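Local coordinates for sugar isomerase (Sinorhizobium meliloti, PDB 3QC0), which binds zinc in a xylose isomerase-like TIM barrel and probably interconverts sugars as an isomerase, at residues Leu7-Ala21 and Ile32-Ile45. Sequence-based numbering, arbitrary orientation.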
ATOM      1  N   LEU A   7     -27.195   5.166  -4.454  1.00 26.82           N
ATOM      2  CA  LEU A   7     -26.111   6.104  -4.180  1.00 25.60           C
ATOM      3  C   LEU A   7     -26.211   6.643  -2.744  1.00 24.70           C
ATOM      4  O   LEU A   7     -27.270   7.103  -2.302  1.00 24.73           O
ATOM      5  CB  LEU A   7     -26.127   7.271  -5.170  1.00 26.20           C
ATOM      6  CG  LEU A   7     -25.015   8.318  -5.059  1.00 25.52           C
ATOM      7  CD1 LEU A   7     -23.618   7.636  -5.182  1.00 24.72           C
ATOM      8  CD2 LEU A   7     -25.187   9.424  -6.098  1.00 27.17           C
ATOM      9  N   SER A   8     -25.096   6.619  -2.025  1.00 23.22           N
ATOM     10  CA  SER A   8     -24.942   7.232  -0.716  1.00 22.48           C
ATOM     11  C   SER A   8     -23.782   8.210  -0.784  1.00 22.57           C
ATOM     12  O   SER A   8     -22.821   7.983  -1.545  1.00 22.12           O
ATOM     13  CB  SER A   8     -24.684   6.127   0.324  1.00 22.78           C
ATOM     14  OG  SER A   8     -24.518   6.664   1.611  1.00 21.61           O
ATOM     15  N   ILE A   9     -23.822   9.272   0.006  1.00 21.48           N
ATOM     16  CA  ILE A   9     -22.707  10.216   0.103  1.00 21.17           C
ATOM     17  C   ILE A   9     -22.120  10.141   1.510  1.00 20.46           C
ATOM     18  O   ILE A   9     -22.787  10.401   2.506  1.00 21.05           O
ATOM     19  CB  ILE A   9     -23.128  11.671  -0.214  1.00 21.13           C
ATOM     20  CG1 ILE A   9     -23.750  11.768  -1.618  1.00 22.21           C
ATOM     21  CG2 ILE A   9     -21.946  12.642  -0.027  1.00 22.62           C
ATOM     22  CD1 ILE A   9     -22.835  11.538  -2.803  1.00 22.39           C
ATOM     23  N   ASN A  10     -20.852   9.736   1.596  1.00 20.19           N
ATOM     24  CA  ASN A  10     -20.109   9.864   2.831  1.00 18.97           C
ATOM     25  C   ASN A  10     -19.831  11.355   2.973  1.00 20.19           C
ATOM     26  O   ASN A  10     -19.317  11.984   2.049  1.00 20.41           O
ATOM     27  CB  ASN A  10     -18.831   9.019   2.779  1.00 17.97           C
ATOM     28  CG  ASN A  10     -18.050   9.083   4.024  1.00 16.33           C
ATOM     29  OD1 ASN A  10     -17.589  10.173   4.432  1.00 19.92           O
ATOM     30  ND2 ASN A  10     -17.749   7.893   4.595  1.00 18.13           N
ATOM     31  N   LEU A  11     -20.205  11.942   4.108  1.00 20.92           N
ATOM     32  CA  LEU A  11     -20.180  13.388   4.233  1.00 21.72           C
ATOM     33  C   LEU A  11     -18.785  13.968   4.303  1.00 21.51           C
ATOM     34  O   LEU A  11     -18.599  15.159   4.214  1.00 22.69           O
ATOM     35  CB  LEU A  11     -21.003  13.808   5.452  1.00 21.74           C
ATOM     36  CG  LEU A  11     -22.475  13.380   5.402  1.00 22.47           C
ATOM     37  CD1 LEU A  11     -23.300  14.065   6.545  1.00 22.47           C
ATOM     38  CD2 LEU A  11     -23.138  13.620   4.049  1.00 22.64           C
ATOM     39  N   ALA A  12     -17.753  13.116   4.366  1.00 20.09           N
ATOM     40  CA  ALA A  12     -16.401  13.638   4.181  1.00 20.20           C
ATOM     41  C   ALA A  12     -16.259  14.302   2.817  1.00 19.95           C
ATOM     42  O   ALA A  12     -15.465  15.218   2.644  1.00 21.38           O
ATOM     43  CB  ALA A  12     -15.364  12.522   4.309  1.00 19.80           C
ATOM     44  N   THR A  13     -17.023  13.831   1.853  1.00 19.39           N
ATOM     45  CA  THR A  13     -16.944  14.328   0.478  1.00 20.44           C
ATOM     46  C   THR A  13     -17.184  15.831   0.368  1.00 22.66           C
ATOM     47  O   THR A  13     -16.583  16.497  -0.487  1.00 23.16           O
ATOM     48  CB  THR A  13     -17.913  13.539  -0.413  1.00 20.43           C
ATOM     49  OG1 THR A  13     -17.491  12.174  -0.398  1.00 19.97           O
ATOM     50  CG2 THR A  13     -17.925  14.008  -1.884  1.00 21.12           C
ATOM     51  N   ILE A  14     -18.016  16.356   1.270  1.00 23.57           N
ATOM     52  CA  ILE A  14     -18.310  17.812   1.283  1.00 24.40           C
ATOM     53  C   ILE A  14     -18.080  18.377   2.683  1.00 25.64           C
ATOM     54  O   ILE A  14     -18.811  19.285   3.168  1.00 26.13           O
ATOM     55  CB  ILE A  14     -19.755  18.122   0.723  1.00 24.84           C
ATOM     56  CG1 ILE A  14     -20.816  17.257   1.393  1.00 25.38           C
ATOM     57  CG2 ILE A  14     -19.785  17.958  -0.828  1.00 24.15           C
ATOM     58  CD1 ILE A  14     -22.289  17.682   1.046  1.00 25.80           C
ATOM     59  N   ARG A  15     -17.045  17.879   3.350  1.00 26.39           N
ATOM     60  CA  ARG A  15     -16.816  18.198   4.746  1.00 27.68           C
ATOM     61  C   ARG A  15     -16.346  19.630   4.972  1.00 29.11           C
ATOM     62  O   ARG A  15     -16.564  20.160   6.056  1.00 28.46           O
ATOM     63  CB  ARG A  15     -15.800  17.231   5.388  1.00 28.50           C
ATOM     64  CG  ARG A  15     -14.427  17.290   4.747  1.00 29.35           C
ATOM     65  CD  ARG A  15     -13.388  17.959   5.580  1.00 34.49           C
ATOM     66  NE  ARG A  15     -13.186  17.285   6.849  1.00 37.61           N
ATOM     67  CZ  ARG A  15     -12.396  17.754   7.816  1.00 43.37           C
ATOM     68  NH1 ARG A  15     -11.719  18.892   7.647  1.00 45.46           N
ATOM     69  NH2 ARG A  15     -12.274  17.084   8.964  1.00 44.00           N
ATOM     70  N   GLU A  16     -15.698  20.241   3.982  1.00 29.04           N
ATOM     71  CA  GLU A  16     -15.194  21.607   4.161  1.00 31.17           C
ATOM     72  C   GLU A  16     -16.338  22.604   3.968  1.00 31.07           C
ATOM     73  O   GLU A  16     -16.337  23.684   4.581  1.00 30.92           O
ATOM     74  CB  GLU A  16     -14.036  21.928   3.207  1.00 31.98           C
ATOM     75  CG  GLU A  16     -12.713  21.213   3.559  1.00 34.54           C
ATOM     76  CD  GLU A  16     -12.115  21.672   4.890  1.00 38.52           C
ATOM     77  OE1 GLU A  16     -12.182  22.882   5.220  1.00 41.83           O
ATOM     78  OE2 GLU A  16     -11.548  20.845   5.610  1.00 37.73           O
ATOM     79  N   GLN A  17     -17.318  22.201   3.162  1.00 29.68           N
ATOM     80  CA  GLN A  17     -18.397  23.092   2.713  1.00 29.54           C
ATOM     81  C   GLN A  17     -19.620  23.069   3.600  1.00 29.79           C
ATOM     82  O   GLN A  17     -20.333  24.065   3.682  1.00 30.33           O
ATOM     83  CB  GLN A  17     -18.840  22.692   1.309  1.00 29.25           C
ATOM     84  CG  GLN A  17     -17.708  22.732   0.271  1.00 28.02           C
ATOM     85  CD  GLN A  17     -17.061  21.370  -0.004  1.00 27.66           C
ATOM     86  OE1 GLN A  17     -16.718  20.617   0.936  1.00 27.50           O
ATOM     87  NE2 GLN A  17     -16.907  21.045  -1.288  1.00 27.24           N
ATOM     88  N   CYS A  18     -19.875  21.942   4.253  1.00 28.67           N
ATOM     89  CA  CYS A  18     -21.151  21.678   4.880  1.00 29.28           C
ATOM     90  C   CYS A  18     -21.015  20.977   6.196  1.00 28.86           C
ATOM     91  O   CYS A  18     -20.300  19.977   6.291  1.00 28.77           O
ATOM     92  CB  CYS A  18     -22.057  20.808   4.000  1.00 28.46           C
ATOM     93  SG  CYS A  18     -22.385  21.414   2.347  1.00 33.23           S
ATOM     94  N   GLY A  19     -21.756  21.455   7.188  1.00 30.43           N
ATOM     95  CA  GLY A  19     -22.013  20.656   8.363  1.00 29.73           C
ATOM     96  C   GLY A  19     -23.131  19.679   8.062  1.00 28.88           C
ATOM     97  O   GLY A  19     -23.627  19.605   6.943  1.00 28.50           O
ATOM     98  N   PHE A  20     -23.563  18.947   9.083  1.00 27.99           N
ATOM     99  CA  PHE A  20     -24.494  17.827   8.885  1.00 28.67           C
ATOM    100  C   PHE A  20     -25.824  18.209   8.232  1.00 29.60           C
ATOM    101  O   PHE A  20     -26.272  17.569   7.286  1.00 29.95           O
ATOM    102  CB  PHE A  20     -24.764  17.149  10.252  1.00 27.51           C
ATOM    103  CG  PHE A  20     -25.624  15.923  10.175  1.00 27.22           C
ATOM    104  CD1 PHE A  20     -26.994  15.998  10.202  1.00 27.00           C
ATOM    105  CD2 PHE A  20     -25.039  14.651  10.156  1.00 26.53           C
ATOM    106  CE1 PHE A  20     -27.772  14.855  10.128  1.00 26.53           C
ATOM    107  CE2 PHE A  20     -25.793  13.524  10.072  1.00 25.41           C
ATOM    108  CZ  PHE A  20     -27.180  13.593  10.104  1.00 26.96           C
ATOM    109  N   ALA A  21     -26.509  19.242   8.760  1.00 30.50           N
ATOM    110  CA  ALA A  21     -27.797  19.591   8.224  1.00 31.57           C
ATOM    111  C   ALA A  21     -27.764  20.064   6.779  1.00 32.10           C
ATOM    112  O   ALA A  21     -28.632  19.676   5.984  1.00 30.49           O
ATOM    113  CB  ALA A  21     -28.434  20.689   9.092  1.00 31.23           C
ATOM    114  N   ILE A  32     -30.791  12.174  -3.223  1.00 33.69           N
ATOM    115  CA  ILE A  32     -29.949  11.196  -2.501  1.00 32.34           C
ATOM    116  C   ILE A  32     -30.550  11.017  -1.111  1.00 32.06           C
ATOM    117  O   ILE A  32     -30.728  12.003  -0.377  1.00 31.56           O
ATOM    118  CB  ILE A  32     -28.455  11.612  -2.474  1.00 31.02           C
ATOM    119  CG1 ILE A  32     -27.861  11.554  -3.887  1.00 30.46           C
ATOM    120  CG2 ILE A  32     -27.643  10.709  -1.529  1.00 28.30           C
ATOM    121  CD1 ILE A  32     -26.629  12.423  -4.049  1.00 29.86           C
ATOM    122  N   THR A  33     -30.901   9.775  -0.768  1.00 30.61           N
ATOM    123  CA  THR A  33     -31.482   9.485   0.554  1.00 31.66           C
ATOM    124  C   THR A  33     -30.638   8.586   1.461  1.00 29.11           C
ATOM    125  O   THR A  33     -31.156   7.975   2.417  1.00 29.25           O
ATOM    126  CB  THR A  33     -32.887   8.851   0.417  1.00 32.11           C
ATOM    127  OG1 THR A  33     -32.797   7.650  -0.359  1.00 33.96           O
ATOM    128  CG2 THR A  33     -33.887   9.839  -0.236  1.00 35.50           C
ATOM    129  N   ALA A  34     -29.349   8.477   1.154  1.00 26.52           N
ATOM    130  CA  ALA A  34     -28.461   7.700   1.989  1.00 25.92           C
ATOM    131  C   ALA A  34     -27.177   8.501   2.163  1.00 23.55           C
ATOM    132  O   ALA A  34     -26.687   9.111   1.215  1.00 23.54           O
ATOM    133  CB  ALA A  34     -28.156   6.362   1.316  1.00 25.27           C
ATOM    134  N   ILE A  35     -26.657   8.487   3.385  1.00 22.27           N
ATOM    135  CA  ILE A  35     -25.474   9.227   3.776  1.00 22.51           C
ATOM    136  C   ILE A  35     -24.611   8.335   4.665  1.00 21.70           C
ATOM    137  O   ILE A  35     -25.067   7.314   5.181  1.00 20.62           O
ATOM    138  CB  ILE A  35     -25.817  10.563   4.509  1.00 23.21           C
ATOM    139  CG1 ILE A  35     -26.654  10.326   5.790  1.00 23.47           C
ATOM    140  CG2 ILE A  35     -26.581  11.501   3.556  1.00 24.37           C
ATOM    141  CD1 ILE A  35     -26.559  11.468   6.764  1.00 25.63           C
ATOM    142  N   ALA A  36     -23.375   8.769   4.861  1.00 20.60           N
ATOM    143  CA  ALA A  36     -22.514   8.230   5.909  1.00 19.20           C
ATOM    144  C   ALA A  36     -21.826   9.402   6.581  1.00 19.87           C
ATOM    145  O   ALA A  36     -20.861   9.958   6.051  1.00 18.50           O
ATOM    146  CB  ALA A  36     -21.501   7.224   5.328  1.00 19.17           C
ATOM    147  N   PRO A  37     -22.359   9.839   7.737  1.00 17.83           N
ATOM    148  CA  PRO A  37     -21.727  10.910   8.459  1.00 18.89           C
ATOM    149  C   PRO A  37     -20.588  10.429   9.347  1.00 18.47           C
ATOM    150  O   PRO A  37     -20.446   9.225   9.602  1.00 18.04           O
ATOM    151  CB  PRO A  37     -22.851  11.439   9.331  1.00 18.89           C
ATOM    152  CG  PRO A  37     -23.593  10.183   9.722  1.00 18.48           C
ATOM    153  CD  PRO A  37     -23.514   9.289   8.471  1.00 18.88           C
ATOM    154  N   TRP A  38     -19.809  11.400   9.809  1.00 18.96           N
ATOM    155  CA  TRP A  38     -18.748  11.162  10.741  1.00 18.37           C
ATOM    156  C   TRP A  38     -19.132  11.601  12.141  1.00 18.56           C
ATOM    157  O   TRP A  38     -19.976  12.510  12.334  1.00 18.94           O
ATOM    158  CB  TRP A  38     -17.480  11.892  10.286  1.00 18.45           C
ATOM    159  CG  TRP A  38     -16.872  11.308   9.063  1.00 18.27           C
ATOM    160  CD1 TRP A  38     -17.458  11.116   7.852  1.00 18.64           C
ATOM    161  CD2 TRP A  38     -15.546  10.769   8.944  1.00 17.88           C
ATOM    162  NE1 TRP A  38     -16.582  10.511   6.987  1.00 19.75           N
ATOM    163  CE2 TRP A  38     -15.407  10.297   7.640  1.00 17.31           C
ATOM    164  CE3 TRP A  38     -14.463  10.681   9.812  1.00 18.55           C
ATOM    165  CZ2 TRP A  38     -14.218   9.748   7.170  1.00 18.50           C
ATOM    166  CZ3 TRP A  38     -13.281  10.110   9.337  1.00 19.95           C
ATOM    167  CH2 TRP A  38     -13.191   9.635   8.051  1.00 19.92           C
ATOM    168  N   ARG A  39     -18.490  11.007  13.136  1.00 17.97           N
ATOM    169  CA  ARG A  39     -18.886  11.239  14.521  1.00 18.90           C
ATOM    170  C   ARG A  39     -18.700  12.688  14.949  1.00 20.08           C
ATOM    171  O   ARG A  39     -19.495  13.196  15.747  1.00 21.21           O
ATOM    172  CB  ARG A  39     -18.109  10.319  15.442  1.00 18.43           C
ATOM    173  CG  ARG A  39     -18.508   8.846  15.237  1.00 17.81           C
ATOM    174  CD  ARG A  39     -17.664   7.960  16.072  1.00 19.17           C
ATOM    175  NE  ARG A  39     -17.920   8.087  17.487  1.00 17.54           N
ATOM    176  CZ  ARG A  39     -17.085   7.694  18.448  1.00 19.45           C
ATOM    177  NH1 ARG A  39     -15.886   7.197  18.138  1.00 19.64           N
ATOM    178  NH2 ARG A  39     -17.396   7.789  19.689  1.00 22.71           N
ATOM    179  N   ASP A  40     -17.693  13.353  14.404  1.00 20.83           N
ATOM    180  CA  ASP A  40     -17.441  14.772  14.741  1.00 23.01           C
ATOM    181  C   ASP A  40     -18.540  15.638  14.186  1.00 23.66           C
ATOM    182  O   ASP A  40     -18.949  16.590  14.859  1.00 25.41           O
ATOM    183  CB  ASP A  40     -16.043  15.271  14.332  1.00 23.60           C
ATOM    184  CG  ASP A  40     -15.730  15.114  12.849  1.00 26.05           C
ATOM    185  OD1 ASP A  40     -16.397  14.382  12.111  1.00 26.17           O
ATOM    186  OD2 ASP A  40     -14.733  15.746  12.425  1.00 32.04           O
ATOM    187  N   GLN A  41     -19.032  15.300  12.998  1.00 23.04           N
ATOM    188  CA  GLN A  41     -20.134  16.047  12.376  1.00 23.70           C
ATOM    189  C   GLN A  41     -21.418  15.875  13.167  1.00 23.72           C
ATOM    190  O   GLN A  41     -22.205  16.843  13.346  1.00 23.55           O
ATOM    191  CB  GLN A  41     -20.363  15.584  10.949  1.00 23.79           C
ATOM    192  CG  GLN A  41     -19.144  15.816  10.028  1.00 23.22           C
ATOM    193  CD  GLN A  41     -19.335  15.227   8.650  1.00 25.45           C
ATOM    194  OE1 GLN A  41     -19.757  14.076   8.514  1.00 23.14           O
ATOM    195  NE2 GLN A  41     -18.997  16.017   7.595  1.00 26.74           N
ATOM    196  N   VAL A  42     -21.683  14.643  13.608  1.00 23.28           N
ATOM    197  CA  VAL A  42     -22.841  14.360  14.452  1.00 23.59           C
ATOM    198  C   VAL A  42     -22.737  15.098  15.782  1.00 24.49           C
ATOM    199  O   VAL A  42     -23.761  15.715  16.244  1.00 26.67           O
ATOM    200  CB  VAL A  42     -23.005  12.814  14.650  1.00 21.88           C
ATOM    201  CG1 VAL A  42     -24.075  12.456  15.746  1.00 21.84           C
ATOM    202  CG2 VAL A  42     -23.293  12.138  13.272  1.00 22.81           C
ATOM    203  N   ALA A  43     -21.543  15.123  16.377  1.00 24.51           N
ATOM    204  CA  ALA A  43     -21.336  15.772  17.663  1.00 26.08           C
ATOM    205  C   ALA A  43     -21.536  17.268  17.524  1.00 27.38           C
ATOM    206  O   ALA A  43     -22.080  17.919  18.446  1.00 28.61           O
ATOM    207  CB  ALA A  43     -19.961  15.538  18.221  1.00 25.44           C
ATOM    208  N   ALA A  44     -21.101  17.837  16.406  1.00 27.97           N
ATOM    209  CA  ALA A  44     -21.204  19.322  16.230  1.00 29.46           C
ATOM    210  C   ALA A  44     -22.650  19.819  16.173  1.00 30.97           C
ATOM    211  O   ALA A  44     -22.920  20.958  16.646  1.00 32.64           O
ATOM    212  CB  ALA A  44     -20.467  19.771  14.999  1.00 30.00           C
ATOM    213  N   ILE A  45     -23.554  19.025  15.581  1.00 30.66           N
ATOM    214  CA  ILE A  45     -25.006  19.319  15.514  1.00 31.47           C
ATOM    215  C   ILE A  45     -25.764  18.807  16.750  1.00 31.22           C
ATOM    216  O   ILE A  45     -26.749  19.428  17.200  1.00 31.90           O
ATOM    217  CB  ILE A  45     -25.673  18.798  14.189  1.00 31.39           C
ATOM    218  CG1 ILE A  45     -27.041  19.464  13.964  1.00 33.74           C
ATOM    219  CG2 ILE A  45     -25.872  17.290  14.145  1.00 28.92           C
ATOM    220  CD1 ILE A  45     -27.674  19.108  12.649  1.00 33.73           C
TER
HETATM  221  O   HOH W   1     -18.469  18.917   8.005  1.00 28.81           O
HETATM  222  O   HOH W   2     -21.965  19.022  11.563  1.00 27.83           O
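Ile9 pairs with Ile35, and Asn10 with Ala36, as parallel neighbours in the first beta-alpha-beta unit of a TIM barrel. Strands 7-10 and 34-36 lie side by side at 28°. Two backbone hydrogen bonds join them, Ile9 N to Ala34 O and Ala36 N to Ile9 O; a third, Leu11 N to Ala36 O, follows just past the strand.

Asn10, at the end of strand 7-10, carries the polar contact, close to the zinc site. With CG anti to the backbone N (chi1 -179°), OD1 reaches Trp38. Trp38 NE1 donates to Asn10 OD1 at 2.8 Å, in the indole plane and on a lone pair of the amide oxygen. Ala12 N also donates to Asn10 OD1 (2.9 Å), closing an Asx turn. Asn10 ND2 is hydrogen-bonded to Glu246 OE2, and the side chain touches the zinc ligand Glu248. A leucine here would probably leave Trp38 NE1 and Ala12 N without their shared acceptor, and the indole freer to turn.

Apolar packing covers the outer side. Pro37 CB meets the edge of the Phe20 ring, 3.7 Å from CE2. Ile35 CD1 and Ile45 CD1 also touch this ring. Ile32 CD1 packs on Ile9 CG1 at 3.8 Å.

Gln41 OE1 accepts from Trp38 N and lies 3.3 Å from Leu11 CB. One water joins Phe20 N to Gln41 O. Another accepts from Gln41 NE2 at 3.0 Å and donates to Arg15 O and Cys18 O.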